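Local coordinates for protein glutathione S-transferase (Pseudomonas fluorescens, PDB 3M3M) that binds glutathione and probably transfers it to electrophilic substrates, at residues Y10-G13 / N14-K17; F75-D78 / G79-F82. All coordinates share one frame; numbering follows the deposited sequence.

Contact 1: residues Y10-G13 / N14-K17. With GSH (glutathione), chain B.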
loop_
_atom_site.group_PDB
_atom_site.type_symbol
_atom_site.label_atom_id
_atom_site.label_comp_id
_atom_site.label_asym_id
_atom_site.label_seq_id
_atom_site.Cartn_x
_atom_site.Cartn_y
_atom_site.Cartn_z
ATOM N N TYR A 10 8.825 7.691 -2.130
ATOM C CA TYR A 10 7.552 7.747 -2.862
ATOM C C TYR A 10 7.314 6.603 -3.808
ATOM O O TYR A 10 6.124 6.286 -4.075
ATOM C CB TYR A 10 7.437 9.064 -3.681
ATOM C CG TYR A 10 7.293 10.289 -2.843
ATOM C CD1 TYR A 10 6.179 10.461 -2.020
ATOM C CD2 TYR A 10 8.307 11.291 -2.844
ATOM C CE1 TYR A 10 6.027 11.649 -1.247
ATOM C CE2 TYR A 10 8.173 12.477 -2.062
ATOM C CZ TYR A 10 7.043 12.617 -1.267
ATOM O OH TYR A 10 6.870 13.800 -0.530
ATOM N N ARG A 11 8.376 5.961 -4.347
ATOM C CA ARG A 11 8.201 4.801 -5.226
ATOM C C ARG A 11 7.791 3.518 -4.532
ATOM O O ARG A 11 7.412 2.554 -5.179
ATOM C CB ARG A 11 9.464 4.528 -6.066
ATOM C CG ARG A 11 9.427 5.633 -7.104
ATOM C CD ARG A 11 10.373 5.335 -8.170
ATOM N NE ARG A 11 10.270 6.256 -9.331
ATOM C CZ ARG A 11 10.720 7.540 -9.364
ATOM N NH1 ARG A 11 11.227 8.174 -8.309
ATOM N NH2 ARG A 11 10.602 8.223 -10.477
ATOM N N SER A 12 7.872 3.520 -3.222
ATOM C CA SER A 12 7.457 2.326 -2.476
ATOM C C SER A 12 5.938 2.345 -2.283
ATOM O O SER A 12 5.429 3.358 -1.783
ATOM C CB SER A 12 8.094 2.397 -1.083
ATOM O OG SER A 12 7.361 1.566 -0.112
ATOM N N GLY A 13 5.248 1.284 -2.698
ATOM C CA GLY A 13 3.824 1.192 -2.551
ATOM C C GLY A 13 3.447 1.337 -1.084
ATOM O O GLY A 13 2.435 1.979 -0.772
ATOM N N ASN A 14 4.215 0.715 -0.171
ATOM C CA ASN A 14 3.882 0.830 1.259
ATOM C C ASN A 14 3.926 2.276 1.762
ATOM O O ASN A 14 3.106 2.692 2.581
ATOM C CB ASN A 14 4.799 -0.064 2.099
ATOM C CG ASN A 14 4.550 -1.534 1.775
ATOM O OD1 ASN A 14 5.514 -2.281 1.424
ATOM N ND2 ASN A 14 3.282 -1.955 1.892
ATOM N N CYS A 15 4.846 3.076 1.211
ATOM C CA CYS A 15 4.929 4.495 1.572
ATOM C C CYS A 15 3.864 5.345 0.851
ATOM O O CYS A 15 3.341 6.329 1.443
ATOM C CB CYS A 15 6.339 5.014 1.174
ATOM S SG CYS A 15 7.651 4.219 2.160
ATOM N N TYR A 16 3.549 5.002 -0.418
ATOM C CA TYR A 16 2.461 5.662 -1.109
ATOM C C TYR A 16 1.127 5.595 -0.338
ATOM O O TYR A 16 0.346 6.571 -0.275
ATOM C CB TYR A 16 2.287 5.040 -2.504
ATOM C CG TYR A 16 1.109 5.638 -3.273
ATOM C CD1 TYR A 16 0.804 7.054 -3.230
ATOM C CD2 TYR A 16 0.281 4.763 -4.010
ATOM C CE1 TYR A 16 -0.327 7.558 -3.965
ATOM C CE2 TYR A 16 -0.848 5.255 -4.744
ATOM C CZ TYR A 16 -1.094 6.670 -4.720
ATOM O OH TYR A 16 -2.222 7.142 -5.391
ATOM N N LYS A 17 0.836 4.447 0.326
ATOM C CA LYS A 17 -0.340 4.389 1.162
ATOM C C LYS A 17 -0.425 5.549 2.133
ATOM O O LYS A 17 -1.537 6.095 2.308
ATOM C CB LYS A 17 -0.290 3.127 2.095
ATOM C CG LYS A 17 -0.370 1.807 1.343
ATOM C CD LYS A 17 0.060 0.670 2.270
ATOM C CE LYS A 17 0.106 -0.634 1.486
ATOM N NZ LYS A 17 0.522 -1.807 2.371
HETATM N N1 GSH B . 5.072 -4.820 6.365
HETATM C CA1 GSH B . 5.771 -3.503 6.090
HETATM C C1 GSH B . 4.776 -2.365 5.841
HETATM O O11 GSH B . 5.107 -1.209 6.235
HETATM O O12 GSH B . 3.715 -2.624 5.212
HETATM C CB1 GSH B . 6.662 -3.766 4.832
HETATM C CG1 GSH B . 7.355 -2.475 4.532
HETATM C CD1 GSH B . 8.517 -2.701 3.541
HETATM O OE1 GSH B . 8.785 -3.966 3.029
HETATM N N2 GSH B . 9.309 -1.659 3.147
HETATM C CA2 GSH B . 10.397 -1.882 2.197
HETATM C C2 GSH B . 11.647 -1.664 2.933
HETATM O O2 GSH B . 11.679 -0.673 3.817
HETATM C CB2 GSH B . 10.223 -0.827 1.073
HETATM S SG2 GSH B . 8.611 -1.106 0.136
HETATM N N3 GSH B . 12.692 -2.451 2.728
HETATM C CA3 GSH B . 13.942 -2.123 3.434
HETATM C C3 GSH B . 14.681 -3.350 3.937
HETATM O O31 GSH B . 15.919 -3.284 4.210
HETATM O O32 GSH B . 14.048 -4.403 4.119
#
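Ser-12 lays its CB and OG over the first turn of helix 13-24, where CB lies 3.7 Å from Cys-15 SG. OG stands anti to the backbone N (chi1 158°), which turns it back over the helix start. Ser-12 is the N-cap; its OG accepts from Cys-15 N at 3.2 Å, a capping bond, though the oxygen's place is less sure. The backbone of the same residue closes the turn: Tyr-16 N reaches Ser-12 O at 2.8 Å, in the carbonyl plane, and Cys-15 N adds a weak bond to that oxygen. One residue on, Lys-17 N donates to Gly-13 O at 3.1 Å, and Lys-17 CG rests 3.5 Å from this oxygen. From there the extended lysine chain carries NZ to a salt bridge with Glu-100 on helix 87-117 and to hydrogen bonds with Ser-69 and Asn-70. The Tyr-16 side chain leads away from this turn: CB packs against Ser-12 O at 3.6 Å, while OH bonds to Val-198 O. The Asn-14 side chain lies beside the glutathione, its CG 4.0 Å from CG1 of the ligand. Ser-12 and Asn-14 thus both line the glutathione pocket, at the start of the first helix of a thioredoxin-like domain, the usual place for the thiol end of glutathione in this family.

Contact 2: residues F75-D78 / G79-F82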
loop_
_atom_site.group_PDB
_atom_site.type_symbol
_atom_site.label_atom_id
_atom_site.label_comp_id
_atom_site.label_asym_id
_atom_site.label_seq_id
_atom_site.Cartn_x
_atom_site.Cartn_y
_atom_site.Cartn_z
ATOM N N PHE A 75 -4.059 4.321 12.405
ATOM C CA PHE A 75 -3.886 5.475 13.320
ATOM C C PHE A 75 -4.448 6.753 12.636
ATOM O O PHE A 75 -5.193 7.523 13.290
ATOM C CB PHE A 75 -2.432 5.677 13.544
ATOM C CG PHE A 75 -2.102 6.819 14.362
ATOM C CD1 PHE A 75 -2.381 6.781 15.743
ATOM C CD2 PHE A 75 -1.549 8.021 13.775
ATOM C CE1 PHE A 75 -2.024 7.900 16.586
ATOM C CE2 PHE A 75 -1.207 9.122 14.644
ATOM C CZ PHE A 75 -1.528 9.058 15.999
ATOM N N LEU A 76 -4.088 6.972 11.356
ATOM C CA LEU A 76 -4.529 8.241 10.681
ATOM C C LEU A 76 -6.017 8.279 10.445
ATOM O O LEU A 76 -6.679 9.364 10.519
ATOM C CB LEU A 76 -3.782 8.432 9.331
ATOM C CG LEU A 76 -2.291 8.637 9.523
ATOM C CD1 LEU A 76 -1.490 8.634 8.179
ATOM C CD2 LEU A 76 -1.993 9.929 10.339
ATOM N N ALA A 77 -6.601 7.137 10.162
ATOM C CA ALA A 77 -8.024 7.050 9.691
ATOM C C ALA A 77 -9.031 6.968 10.855
ATOM O O ALA A 77 -10.260 7.013 10.652
ATOM C CB ALA A 77 -8.249 5.819 8.774
ATOM N N ASP A 78 -8.523 6.664 12.054
ATOM C CA ASP A 78 -9.502 6.235 13.087
ATOM C C ASP A 78 -10.389 7.482 13.371
ATOM O O ASP A 78 -9.888 8.622 13.471
ATOM C CB ASP A 78 -8.782 5.802 14.331
ATOM C CG ASP A 78 -9.729 5.606 15.496
ATOM O OD1 ASP A 78 -9.592 6.429 16.472
ATOM O OD2 ASP A 78 -10.666 4.766 15.310
ATOM N N GLY A 79 -11.697 7.224 13.440
ATOM C CA GLY A 79 -12.675 8.333 13.591
ATOM C C GLY A 79 -13.057 9.033 12.313
ATOM O O GLY A 79 -13.780 10.040 12.395
ATOM N N SER A 80 -12.551 8.591 11.134
ATOM C CA SER A 80 -12.905 9.193 9.858
ATOM C C SER A 80 -13.810 8.271 9.071
ATOM O O SER A 80 -14.038 7.079 9.452
ATOM C CB SER A 80 -11.666 9.531 8.982
ATOM O OG SER A 80 -11.119 8.297 8.481
ATOM N N GLN A 81 -14.275 8.747 7.909
ATOM C CA GLN A 81 -15.101 7.933 7.057
ATOM C C GLN A 81 -14.248 6.808 6.408
ATOM O O GLN A 81 -14.821 5.974 5.658
ATOM C CB GLN A 81 -15.641 8.751 5.894
ATOM C CG GLN A 81 -14.556 9.382 4.996
ATOM C CD GLN A 81 -14.097 10.792 5.480
ATOM O OE1 GLN A 81 -14.101 11.128 6.699
ATOM N NE2 GLN A 81 -13.706 11.614 4.503
ATOM N N PHE A 82 -12.934 6.839 6.616
ATOM C CA PHE A 82 -12.095 5.724 5.975
ATOM C C PHE A 82 -11.909 4.489 6.826
ATOM O O PHE A 82 -11.225 3.529 6.369
ATOM C CB PHE A 82 -10.726 6.298 5.579
ATOM C CG PHE A 82 -10.867 7.438 4.638
ATOM C CD1 PHE A 82 -11.072 7.170 3.300
ATOM C CD2 PHE A 82 -10.700 8.767 5.074
ATOM C CE1 PHE A 82 -11.146 8.219 2.363
ATOM C CE2 PHE A 82 -10.795 9.850 4.141
ATOM C CZ PHE A 82 -11.039 9.560 2.806
#
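Ala-77 O, the last helical carbonyl of helix 69-77, is gripped twice by Ser-80: the hydroxyl OG donates to it at 2.7 Å and the backbone N at 2.8 Å. Both donors come from the same face of the carbonyl plane, the backbone N at 34° from that plane and OG less tilted. The backbone bond closes a type II beta turn from Ala-77 to Ser-80, through which the chain leaves the helix. Gly-79 holds the third position of the turn with a positive phi of 83°, where a CB would clash with Asp-78 O. Asp-78, the first residue to leave helical angles, is exposed; its CB points away from the following segment overall yet touches Gly-79 N at 3.4 Å. Ser-80 also opens a second motif, an ST turn: its OG accepts from Phe-82 N. With chi1 at 72°, OG sits between its own backbone N and carbonyl carbon, from where it can donate back to the helix end and accept from the chain ahead. Without the hydroxyl, as with an alanine here, Ala-77 O keeps one of these two donors and the Phe-82 N-H loses this acceptor, so the residues after the turn would probably be freer to swing from the helix end. On the buried side Ala-77 and Phe-82 both touch Ile-159 at the start of helix 159-168, and Phe-82 also packs on Met-21 and Leu-24 of helix 13-24. The exit from the last helix of the thioredoxin-like domain is thereby fitted against the helical domain. Gln-81 CG lies over one face of the Phe-82 ring, 3.8 Å above its plane and offset toward the rim, while Phe-82 CB meets Ala-77 CB at 4.1 Å.

The two contacts mark opposite kinds of helix end in the thioredoxin-like domain: contact 1 starts helix 13-24, and contact 2 finishes helix 69-77. Each has a serine at the helix end, but the chemistry differs: backbone capping and a buried lysine charge in contact 1, a turn and apolar packing in contact 2. Contact 1 is buried near the centre of the chain and borders the glutathione pocket; contact 2 lies partly exposed, away from the ligand, and joins a type II turn to the buried side chains of Ala-77 and Phe-82. Their centres are about 19 Å apart and they do not touch, yet helix 13-24 serves both, its later residues meeting Leu-76 and Phe-82.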